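Local structure of putative L-alanine-DL-glutamate epimerase (Burkholderia xenovorans, 3GO2) at residues V121-C126 against R155-R160; P127-N132 against E343-R348; R149-A154 against E204-G209; N198-L203 against A237-F242. The protein probably works as a racemase or epimerase of the mandelate racemase/muconate lactonizing enzyme family and binds magnesium ions. One frame throughout, in Å; residues are numbered along the deposited sequence.

How the contacts relate
From the N terminus, the chain enters strand 118-123, and contact 1 closes a short loop when it returns after helix 144-156. Contact 2 opens within that loop, at helix 128-132, and closes only after strand 342-344, so contacts 1 and 2 cross. Contact 3 starts on helix 144-156, crosses contact 1 and ends on helix 193-210; contact 4 starts on that second helix, crosses contact 3 and ends before strand 243-245. Contacts 3 and 4 both fall within the span of contact 2. Contact 1 ties strand 118-123 to the end of helix 144-156, contact 2 helix 128-132 to the loop after strand 342-344; contacts 3 and 4 join helices 144-156 and 193-210 and the loop before strand 243-245.

Contact 1 of 4, residues V121-C126 against R155-R160; sequences VYWSHC and RERQFR
Trp123 of strand 118-123 reaches across to Phe159 and Arg157, which follow helix 144-156. Its CG is anti to the backbone N (chi1 174°), which sends the indole from CB toward the helix end. Beyond CG, the pyrrole nitrogen NE1 is hydrogen-bonded to Asp347 OD2, while the six-membered ring makes the contact. CE3 lies 3.8 Å from Phe159 CD1, part of an offset edge-to-face pair in which the tryptophan presents its edge to the phenylalanine face, with centroids 5.6 Å apart and planes at 73°. At the tip, CH2 is 3.6 Å from Arg157 NH1. The guanidinium is turned well away from the indole plane and its NH1 is salt-bridged to Glu153 OE2. Cys126 SG covers one indole face near its rim, 3.9 Å above the plane. Phe159 is also met by Val121, whose CG2 approaches the ring edge at 4.1 Å from CE2.

The turn carrying Arg157 and Phe159 is a Schellman motif: Gln158 has positive phi, and its N bonds to Arg155 O at 3.0 Å while Phe159 N bonds to Ala154 O. One water joins the backbones, donating a hydrogen bond to Val121 O at 2.6 Å and accepting one from Arg160 N at 2.9 Å. Backbone bonds link Trp123 to Ala161 and Lys163 of strand 161-168. With no direct hydrogen bond between them, the two segments are held by aromatic and aliphatic packing and this bridging water, while Asp347 and Glu153 satisfy the polar ends of Trp123 and Arg157.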
# COMPACT_ATOMS: atom_id res chain seq x y z
N VAL A 121 -8.60 26.88 28.03
CA VAL A 121 -9.87 26.37 27.58
C VAL A 121 -10.42 27.11 26.38
O VAL A 121 -9.91 28.17 25.98
CB VAL A 121 -10.94 26.34 28.72
CG1 VAL A 121 -10.48 25.46 29.85
CG2 VAL A 121 -11.29 27.75 29.21
N TYR A 122 -11.43 26.52 25.78
CA TYR A 122 -12.33 27.24 24.89
C TYR A 122 -13.74 27.17 25.45
O TYR A 122 -14.12 26.17 26.07
CB TYR A 122 -12.25 26.72 23.45
CG TYR A 122 -12.78 25.32 23.13
CD1 TYR A 122 -14.12 25.11 22.80
CD2 TYR A 122 -11.93 24.22 23.12
CE1 TYR A 122 -14.60 23.85 22.49
CE2 TYR A 122 -12.40 22.96 22.79
CZ TYR A 122 -13.72 22.78 22.46
OH TYR A 122 -14.18 21.51 22.14
N TRP A 123 -14.48 28.26 25.29
CA TRP A 123 -15.86 28.34 25.71
C TRP A 123 -16.70 27.69 24.61
O TRP A 123 -16.87 28.25 23.51
CB TRP A 123 -16.23 29.83 25.93
CG TRP A 123 -17.66 30.14 26.24
CD1 TRP A 123 -18.75 29.31 26.13
CD2 TRP A 123 -18.17 31.41 26.68
NE1 TRP A 123 -19.89 29.99 26.46
CE2 TRP A 123 -19.57 31.28 26.80
CE3 TRP A 123 -17.57 32.63 26.99
CZ2 TRP A 123 -20.39 32.34 27.24
CZ3 TRP A 123 -18.39 33.68 27.41
CH2 TRP A 123 -19.77 33.53 27.53
N SER A 124 -17.21 26.51 24.93
CA SER A 124 -17.93 25.68 23.96
C SER A 124 -19.41 25.99 23.89
O SER A 124 -19.96 26.69 24.75
CB SER A 124 -17.68 24.21 24.30
OG SER A 124 -17.98 23.36 23.20
N HIS A 125 -20.08 25.48 22.86
CA HIS A 125 -21.52 25.76 22.66
C HIS A 125 -21.84 27.24 22.82
O HIS A 125 -22.78 27.65 23.55
CB HIS A 125 -22.34 24.91 23.60
CG HIS A 125 -22.05 23.45 23.43
ND1 HIS A 125 -21.17 22.77 24.25
CD2 HIS A 125 -22.42 22.57 22.47
CE1 HIS A 125 -21.05 21.53 23.83
NE2 HIS A 125 -21.80 21.37 22.75
N CYS A 126 -21.06 28.02 22.08
CA CYS A 126 -21.04 29.48 22.16
C CYS A 126 -21.21 30.06 20.78
O CYS A 126 -20.24 30.16 20.02
CB CYS A 126 -19.69 29.92 22.72
SG CYS A 126 -19.54 31.74 22.88
N ARG A 155 -14.91 37.66 24.55
CA ARG A 155 -13.72 38.49 24.48
C ARG A 155 -13.50 39.27 25.79
O ARG A 155 -12.40 39.26 26.36
CB ARG A 155 -13.82 39.47 23.31
CG ARG A 155 -12.56 40.24 23.06
CD ARG A 155 -12.76 41.34 22.01
NE ARG A 155 -11.58 42.21 21.99
CZ ARG A 155 -11.31 43.14 21.08
NH1 ARG A 155 -12.10 43.35 20.03
NH2 ARG A 155 -10.19 43.86 21.22
N GLU A 156 -14.55 39.95 26.23
CA GLU A 156 -14.50 40.79 27.43
C GLU A 156 -14.09 39.98 28.65
O GLU A 156 -13.33 40.44 29.51
CB GLU A 156 -15.86 41.49 27.63
CG GLU A 156 -16.21 42.52 26.53
CD GLU A 156 -17.69 42.91 26.47
OE1 GLU A 156 -18.52 42.33 27.21
OE2 GLU A 156 -18.02 43.80 25.65
N ARG A 157 -14.61 38.76 28.72
CA ARG A 157 -14.39 37.87 29.87
C ARG A 157 -13.03 37.12 29.79
O ARG A 157 -12.73 36.28 30.65
CB ARG A 157 -15.57 36.90 30.02
CG ARG A 157 -16.87 37.58 30.49
CD ARG A 157 -18.11 36.65 30.47
NE ARG A 157 -18.05 35.57 31.46
CZ ARG A 157 -19.00 34.66 31.66
NH1 ARG A 157 -20.11 34.68 30.94
NH2 ARG A 157 -18.84 33.72 32.58
N GLN A 158 -12.21 37.47 28.79
CA GLN A 158 -10.83 37.03 28.66
C GLN A 158 -10.70 35.58 28.17
O GLN A 158 -9.66 34.96 28.36
CB GLN A 158 -10.05 37.20 29.97
CG GLN A 158 -10.17 38.60 30.57
CD GLN A 158 -9.64 39.64 29.63
OE1 GLN A 158 -10.40 40.43 29.06
NE2 GLN A 158 -8.32 39.65 29.44
N PHE A 159 -11.76 35.04 27.57
CA PHE A 159 -11.65 33.70 26.95
C PHE A 159 -10.95 33.88 25.64
O PHE A 159 -11.10 34.92 24.99
CB PHE A 159 -13.01 33.02 26.86
CG PHE A 159 -13.51 32.60 28.20
CD1 PHE A 159 -14.38 33.42 28.92
CD2 PHE A 159 -13.01 31.46 28.81
CE1 PHE A 159 -14.79 33.05 30.20
CE2 PHE A 159 -13.42 31.09 30.08
CZ PHE A 159 -14.30 31.88 30.78
N ARG A 160 -10.10 32.90 25.32
CA ARG A 160 -9.19 33.01 24.19
C ARG A 160 -9.70 32.29 22.96
O ARG A 160 -9.09 32.41 21.89
CB ARG A 160 -7.85 32.41 24.56
CG ARG A 160 -7.19 33.04 25.78
CD ARG A 160 -6.08 32.17 26.28
NE ARG A 160 -5.48 32.73 27.49
CZ ARG A 160 -4.39 32.26 28.09
NH1 ARG A 160 -3.74 31.19 27.60
NH2 ARG A 160 -3.94 32.85 29.18
O HOH W 1 -9.91 30.59 27.04

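Contact 2 of 4, residues P127-N132 against E343-R348; sequences PTWRIN and ETDIDR
At the mouth of the barrel, beside His125, which contacts fumarate or 2-oxoglutarate in other structures of this protein, Trp129 and Arg130 of helix 128-132 meet Asp345 and Asp347 of the loop after strand 342-344. Arg130, its chain extended from CG to NE, grips Asp347 side-on with two nitrogens on one oxygen. NE lies 2.8 Å from OD1 with an N-H...O angle of 159°, and NH2 is 3.2 Å from the same OD1. The oxygen is in the guanidinium plane and is approached on its syn side, although the carboxylate itself is turned 66° from that plane. The other oxygen, OD2, which also serves the indole of Trp123, accepts from a water at 2.8 Å; that water in turn accepts from Arg130 N at 3.2 Å. Arg130 NH1 has a second acidic partner in Glu153.

Trp129 NE1 reaches Asp345 OD2 at 3.1 Å, a weak hydrogen bond bent to 131°. Asp345 OD1 is held by His125 ND1, and the His125 ring stacks on Trp129, consistent with both positioning this histidine. Such gathering of binding residues and their supports on loops after the strands is characteristic of the enolase-superfamily barrel.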
# COMPACT_ATOMS: atom_id res chain seq x y z
N PRO A 127 -22.43 30.50 20.43
CA PRO A 127 -23.64 30.75 21.25
C PRO A 127 -24.69 29.64 21.25
O PRO A 127 -25.88 29.86 21.55
CB PRO A 127 -24.21 32.03 20.60
CG PRO A 127 -23.73 31.96 19.16
CD PRO A 127 -22.62 30.97 19.04
N THR A 128 -24.27 28.42 20.92
CA THR A 128 -25.18 27.31 20.76
C THR A 128 -26.19 27.09 21.90
O THR A 128 -27.38 26.91 21.64
CB THR A 128 -24.36 26.04 20.53
OG1 THR A 128 -23.42 26.28 19.49
CG2 THR A 128 -25.22 24.84 20.23
N TRP A 129 -25.70 27.11 23.14
CA TRP A 129 -26.55 26.96 24.32
C TRP A 129 -27.56 28.10 24.47
O TRP A 129 -28.70 27.85 24.79
CB TRP A 129 -25.69 26.85 25.58
CG TRP A 129 -25.17 25.46 25.93
CD1 TRP A 129 -24.47 25.14 27.06
CD2 TRP A 129 -25.30 24.24 25.19
NE1 TRP A 129 -24.15 23.81 27.06
CE2 TRP A 129 -24.65 23.23 25.93
CE3 TRP A 129 -25.88 23.90 23.96
CZ2 TRP A 129 -24.55 21.91 25.48
CZ3 TRP A 129 -25.81 22.59 23.53
CH2 TRP A 129 -25.14 21.61 24.29
N ARG A 130 -27.14 29.34 24.22
CA ARG A 130 -28.08 30.47 24.29
C ARG A 130 -29.10 30.47 23.18
O ARG A 130 -30.18 31.03 23.32
CB ARG A 130 -27.33 31.81 24.32
CG ARG A 130 -26.52 31.99 25.59
CD ARG A 130 -25.63 33.21 25.57
NE ARG A 130 -24.74 33.22 26.72
CZ ARG A 130 -24.07 34.29 27.15
NH1 ARG A 130 -24.17 35.45 26.51
NH2 ARG A 130 -23.29 34.18 28.21
N ILE A 131 -28.78 29.85 22.05
CA ILE A 131 -29.74 29.74 20.96
C ILE A 131 -30.69 28.57 21.17
O ILE A 131 -31.92 28.70 20.99
CB ILE A 131 -29.03 29.55 19.60
CG1 ILE A 131 -28.17 30.77 19.24
CG2 ILE A 131 -30.04 29.22 18.49
CD1 ILE A 131 -27.25 30.51 18.07
N ASN A 132 -30.13 27.41 21.53
CA ASN A 132 -30.89 26.16 21.60
C ASN A 132 -31.64 25.95 22.91
O ASN A 132 -32.72 25.33 22.91
CB ASN A 132 -29.97 24.96 21.36
CG ASN A 132 -29.46 24.87 19.94
OD1 ASN A 132 -29.89 25.59 19.04
ND2 ASN A 132 -28.55 23.93 19.72
N GLU A 343 -11.98 21.76 26.26
CA GLU A 343 -13.35 22.23 26.13
C GLU A 343 -13.99 22.50 27.48
O GLU A 343 -13.81 21.75 28.40
CB GLU A 343 -14.19 21.12 25.45
CG GLU A 343 -15.63 21.55 25.15
CD GLU A 343 -16.43 20.48 24.44
OE1 GLU A 343 -16.04 19.29 24.50
OE2 GLU A 343 -17.45 20.85 23.81
N THR A 344 -14.80 23.55 27.57
CA THR A 344 -15.69 23.67 28.73
C THR A 344 -16.89 24.53 28.34
O THR A 344 -16.77 25.37 27.46
CB THR A 344 -14.95 24.26 29.96
OG1 THR A 344 -15.68 23.97 31.14
CG2 THR A 344 -14.75 25.77 29.83
N ASP A 345 -18.02 24.30 28.99
CA ASP A 345 -19.19 25.17 28.79
C ASP A 345 -19.14 26.23 29.87
O ASP A 345 -19.05 25.92 31.07
CB ASP A 345 -20.49 24.36 28.90
CG ASP A 345 -20.74 23.49 27.68
OD1 ASP A 345 -20.31 23.86 26.56
OD2 ASP A 345 -21.43 22.46 27.81
N ILE A 346 -19.18 27.48 29.46
CA ILE A 346 -19.16 28.59 30.40
C ILE A 346 -20.59 28.98 30.79
O ILE A 346 -20.81 29.53 31.89
CB ILE A 346 -18.31 29.76 29.83
CG1 ILE A 346 -16.82 29.39 29.79
CG2 ILE A 346 -18.50 31.03 30.63
CD1 ILE A 346 -16.22 28.93 31.13
N ASP A 347 -21.56 28.69 29.92
CA ASP A 347 -22.99 28.82 30.24
C ASP A 347 -23.38 27.69 31.19
O ASP A 347 -23.26 26.50 30.85
CB ASP A 347 -23.85 28.78 28.99
CG ASP A 347 -23.53 29.91 28.01
OD1 ASP A 347 -23.84 31.08 28.34
OD2 ASP A 347 -22.97 29.61 26.92
N ARG A 348 -23.84 28.06 32.39
CA ARG A 348 -24.21 27.08 33.41
C ARG A 348 -25.65 27.23 33.83
O ARG A 348 -26.23 28.33 33.80
CB ARG A 348 -23.33 27.18 34.66
CG ARG A 348 -21.81 27.20 34.47
CD ARG A 348 -21.29 26.11 33.55
NE ARG A 348 -21.57 24.77 34.04
CZ ARG A 348 -21.04 23.66 33.50
NH1 ARG A 348 -21.32 22.47 33.98
NH2 ARG A 348 -20.21 23.76 32.47
O HOH W 2 -23.98 29.83 24.34

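Contact 3 of 4, residues R149-A154 against E204-G209; sequences RTAEEA and EALRDG
Ala151 of helix 144-156 overlaps the backbone of helix 193-210, its CB lying 3.2 Å from Leu206 O and 3.7 Å from Gly209 C. The two are neighbouring outer helices of the enolase-type beta/alpha barrel, running in roughly the same direction with a crossing angle of -35° and their local axes only 7.3 Å apart. Two small residues permit this closeness: the alanine methyl sits directly against the main chain at Gly209, which has no side chain in the interface, and the CA atoms of Glu152 and Gly209 come within 4.5 Å. Leu206 bends its end back toward the partner helix, so that CD1 packs 3.8 Å from Ala151 CB; it also touches Ile162 and Thr164 of strand 161-168, bringing the helix pair down onto the barrel wall.

Glu152 borders the other part of the contact. Its CG lies beside the backbone N (chi1 -65°), which lays this methylene along Gly209, 3.3 Å from the glycine O. That oxygen also receives a CA-H...O contact from Glu152 CA. From CG the chain runs on extended, and a single water spans the helices by donating to Glu152 OE2 at 2.8 Å and to Asp208 O at 3.0 Å.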
# COMPACT_ATOMS: atom_id res chain seq x y z
N ARG A 149 -22.85 39.72 19.88
CA ARG A 149 -22.71 40.13 21.28
C ARG A 149 -22.17 39.04 22.16
O ARG A 149 -21.47 39.33 23.11
CB ARG A 149 -24.03 40.61 21.83
CG ARG A 149 -24.45 41.95 21.27
CD ARG A 149 -25.61 42.51 22.07
NE ARG A 149 -26.75 41.61 22.19
CZ ARG A 149 -27.80 41.59 21.37
NH1 ARG A 149 -28.78 40.72 21.57
NH2 ARG A 149 -27.87 42.43 20.34
N THR A 150 -22.52 37.78 21.86
CA THR A 150 -22.01 36.66 22.64
C THR A 150 -20.50 36.52 22.48
O THR A 150 -19.79 36.27 23.46
CB THR A 150 -22.71 35.34 22.25
OG1 THR A 150 -24.13 35.47 22.35
CG2 THR A 150 -22.28 34.23 23.17
N ALA A 151 -19.99 36.68 21.25
CA ALA A 151 -18.55 36.65 21.01
C ALA A 151 -17.86 37.83 21.70
O ALA A 151 -16.78 37.67 22.26
CB ALA A 151 -18.24 36.66 19.54
N GLU A 152 -18.49 39.00 21.67
CA GLU A 152 -17.96 40.16 22.44
C GLU A 152 -17.86 39.86 23.94
O GLU A 152 -16.90 40.27 24.60
CB GLU A 152 -18.83 41.41 22.24
CG GLU A 152 -18.83 41.96 20.80
CD GLU A 152 -19.77 43.16 20.58
OE1 GLU A 152 -20.81 43.29 21.27
OE2 GLU A 152 -19.44 43.95 19.67
N GLU A 153 -18.86 39.21 24.50
CA GLU A 153 -18.85 38.83 25.90
C GLU A 153 -17.68 37.86 26.20
O GLU A 153 -16.97 38.01 27.20
CB GLU A 153 -20.20 38.25 26.32
CG GLU A 153 -20.23 37.80 27.74
CD GLU A 153 -21.53 37.20 28.16
OE1 GLU A 153 -22.60 37.56 27.62
OE2 GLU A 153 -21.47 36.38 29.09
N ALA A 154 -17.46 36.88 25.31
CA ALA A 154 -16.36 35.96 25.48
C ALA A 154 -15.05 36.72 25.48
O ALA A 154 -14.19 36.45 26.27
CB ALA A 154 -16.37 34.88 24.35
N GLU A 204 -19.31 35.13 10.35
CA GLU A 204 -18.90 36.55 10.15
C GLU A 204 -19.34 37.43 11.33
O GLU A 204 -18.55 38.28 11.79
CB GLU A 204 -19.40 37.09 8.82
CG GLU A 204 -18.54 36.56 7.66
CD GLU A 204 -19.04 36.95 6.29
OE1 GLU A 204 -20.19 37.43 6.19
OE2 GLU A 204 -18.27 36.77 5.31
N ALA A 205 -20.54 37.18 11.84
CA ALA A 205 -21.05 37.87 13.03
C ALA A 205 -20.22 37.53 14.25
O ALA A 205 -19.85 38.40 15.06
CB ALA A 205 -22.53 37.58 13.26
N LEU A 206 -19.94 36.24 14.41
CA LEU A 206 -19.09 35.81 15.51
C LEU A 206 -17.71 36.46 15.48
O LEU A 206 -17.21 36.90 16.51
CB LEU A 206 -18.98 34.28 15.52
CG LEU A 206 -18.78 33.64 16.87
CD1 LEU A 206 -20.03 33.77 17.76
CD2 LEU A 206 -18.42 32.15 16.65
N ARG A 207 -17.10 36.52 14.29
CA ARG A 207 -15.78 37.10 14.14
C ARG A 207 -15.78 38.61 14.42
O ARG A 207 -14.84 39.14 15.03
CB ARG A 207 -15.24 36.85 12.73
CG ARG A 207 -13.92 37.55 12.42
CD ARG A 207 -12.86 37.22 13.48
NE ARG A 207 -12.40 35.84 13.37
CZ ARG A 207 -11.74 35.16 14.31
NH1 ARG A 207 -11.47 35.69 15.49
NH2 ARG A 207 -11.35 33.91 14.05
N ASP A 208 -16.84 39.27 13.96
CA ASP A 208 -17.05 40.72 14.17
C ASP A 208 -17.06 41.02 15.68
O ASP A 208 -16.47 42.00 16.12
CB ASP A 208 -18.36 41.14 13.48
CG ASP A 208 -18.60 42.65 13.48
OD1 ASP A 208 -17.65 43.43 13.73
OD2 ASP A 208 -19.76 43.06 13.20
N GLY A 209 -17.71 40.16 16.46
CA GLY A 209 -17.75 40.30 17.92
C GLY A 209 -16.49 39.85 18.66
O GLY A 209 -16.07 40.46 19.66
O HOH W 3 -17.18 44.19 18.11

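Contact 4 of 4, residues N198-L203 against A237-F242; sequences NLRAHL and ADFDLF
Segment 198-203 of helix 193-210 and the irregular segment 237-242 come nearest at Leu203 and Phe239, whose CA atoms are 8.7 Å apart. No hydrogen bond joins the two, and side chains bridge the gap. Phe239 is the central piece, its ring reaching to the helix surface between Arg200 and Leu203, residues three apart and thus about one turn from each other.

At one part of the ring, CE1 meets Leu203 CB at 3.8 Å and lies 4.1 Å from Leu203 C, so it is the base of the leucine and its backbone that are touched. At another, Arg200 NH1 comes to an unusually short 3.0 Å from CE2, perhaps partly a matter of the model, and 3.6 Å from CZ. The guanidinium plane is inclined 27° to the ring, and NH1 lies at the ring edge, near its plane, and not over a face, which is not a cation-pi geometry. Arg200 gets there by leaving the helix with CG opposite the backbone N (chi1 173°) and then folding at chi3 (-73°). Two salt bridges hold the guanidinium, which probably helps to keep the bend: NE to Glu235 and NH1 to Glu204, whose CG also packs on Phe239 CZ.

Around the contact, Leu203 extends inward to Ile216 of strand 215-219, Thr164 of strand 161-168 and Leu236. Phe242 pairs its backbone with Ile216 just before strand 243-245, and Asp240 forms a salt bridge with Arg193 of the second subunit. The loop thus lays Phe239 against one side of helix 193-210 on its way from helix 226-235 to the next barrel strand.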
# COMPACT_ATOMS: atom_id res chain seq x y z
N ASN A 198 -25.63 30.49 5.44
CA ASN A 198 -25.94 30.69 6.86
C ASN A 198 -24.72 30.44 7.75
O ASN A 198 -24.49 31.20 8.69
CB ASN A 198 -27.13 29.84 7.26
CG ASN A 198 -28.41 30.50 6.88
OD1 ASN A 198 -28.82 31.48 7.53
ND2 ASN A 198 -29.02 30.04 5.77
N LEU A 199 -23.93 29.41 7.44
CA LEU A 199 -22.62 29.24 8.09
C LEU A 199 -21.77 30.48 7.97
O LEU A 199 -21.18 30.95 8.94
CB LEU A 199 -21.81 28.09 7.48
CG LEU A 199 -21.99 26.73 8.10
CD1 LEU A 199 -21.38 25.64 7.19
CD2 LEU A 199 -21.40 26.74 9.54
N ARG A 200 -21.66 31.00 6.75
CA ARG A 200 -20.88 32.21 6.54
C ARG A 200 -21.42 33.41 7.36
O ARG A 200 -20.65 34.11 8.04
CB ARG A 200 -20.84 32.58 5.06
CG ARG A 200 -20.17 33.91 4.85
CD ARG A 200 -20.12 34.32 3.40
NE ARG A 200 -19.15 33.56 2.62
CZ ARG A 200 -17.84 33.50 2.84
NH1 ARG A 200 -17.25 34.14 3.85
NH2 ARG A 200 -17.09 32.78 2.01
N ALA A 201 -22.73 33.66 7.27
CA ALA A 201 -23.33 34.81 7.97
C ALA A 201 -23.08 34.71 9.48
O ALA A 201 -22.69 35.70 10.12
CB ALA A 201 -24.84 34.92 7.67
N HIS A 202 -23.33 33.52 10.04
CA HIS A 202 -23.11 33.25 11.47
C HIS A 202 -21.68 33.47 11.92
O HIS A 202 -21.41 34.17 12.90
CB HIS A 202 -23.56 31.82 11.79
CG HIS A 202 -23.44 31.45 13.23
ND1 HIS A 202 -24.50 31.54 14.11
CD2 HIS A 202 -22.40 30.93 13.93
CE1 HIS A 202 -24.09 31.13 15.31
NE2 HIS A 202 -22.83 30.76 15.22
N LEU A 203 -20.74 32.86 11.20
CA LEU A 203 -19.35 32.98 11.53
C LEU A 203 -18.83 34.42 11.35
O LEU A 203 -17.99 34.86 12.13
CB LEU A 203 -18.53 31.99 10.68
CG LEU A 203 -18.69 30.54 11.09
CD1 LEU A 203 -18.06 29.63 10.00
CD2 LEU A 203 -18.01 30.30 12.43
N ALA A 237 -12.88 28.87 3.09
CA ALA A 237 -11.45 28.67 2.87
C ALA A 237 -10.62 29.83 3.43
O ALA A 237 -9.48 29.62 3.87
CB ALA A 237 -11.18 28.51 1.39
N ASP A 238 -11.18 31.03 3.40
CA ASP A 238 -10.46 32.24 3.82
C ASP A 238 -10.75 32.67 5.26
O ASP A 238 -10.27 33.72 5.72
CB ASP A 238 -10.82 33.38 2.87
CG ASP A 238 -10.24 33.18 1.49
OD1 ASP A 238 -10.77 33.78 0.53
OD2 ASP A 238 -9.25 32.43 1.34
N PHE A 239 -11.53 31.88 5.98
CA PHE A 239 -11.79 32.17 7.38
C PHE A 239 -10.66 31.71 8.26
O PHE A 239 -10.02 30.69 7.97
CB PHE A 239 -13.04 31.44 7.83
CG PHE A 239 -14.26 32.21 7.66
CD1 PHE A 239 -14.74 32.98 8.70
CD2 PHE A 239 -14.95 32.16 6.46
CE1 PHE A 239 -15.89 33.70 8.55
CE2 PHE A 239 -16.10 32.87 6.30
CZ PHE A 239 -16.58 33.64 7.34
N ASP A 240 -10.40 32.42 9.34
CA ASP A 240 -9.43 31.95 10.31
C ASP A 240 -10.11 31.05 11.34
O ASP A 240 -10.84 31.55 12.19
CB ASP A 240 -8.78 33.14 11.00
CG ASP A 240 -7.77 32.74 12.05
OD1 ASP A 240 -7.14 31.67 11.92
OD2 ASP A 240 -7.59 33.54 13.00
N LEU A 241 -9.94 29.73 11.22
CA LEU A 241 -10.56 28.79 12.17
C LEU A 241 -9.51 27.96 12.90
O LEU A 241 -8.62 27.37 12.29
CB LEU A 241 -11.53 27.84 11.45
CG LEU A 241 -12.68 28.52 10.70
CD1 LEU A 241 -13.46 27.58 9.80
CD2 LEU A 241 -13.61 29.16 11.73
N PHE A 242 -9.66 27.90 14.21
CA PHE A 242 -8.75 27.16 15.09
C PHE A 242 -8.81 25.68 14.76
O PHE A 242 -7.80 25.00 14.67
CB PHE A 242 -9.19 27.43 16.53
CG PHE A 242 -8.38 26.75 17.59
CD1 PHE A 242 -7.45 27.47 18.33
CD2 PHE A 242 -8.62 25.43 17.93
CE1 PHE A 242 -6.77 26.85 19.36
CE2 PHE A 242 -7.90 24.82 18.95
CZ PHE A 242 -7.00 25.53 19.67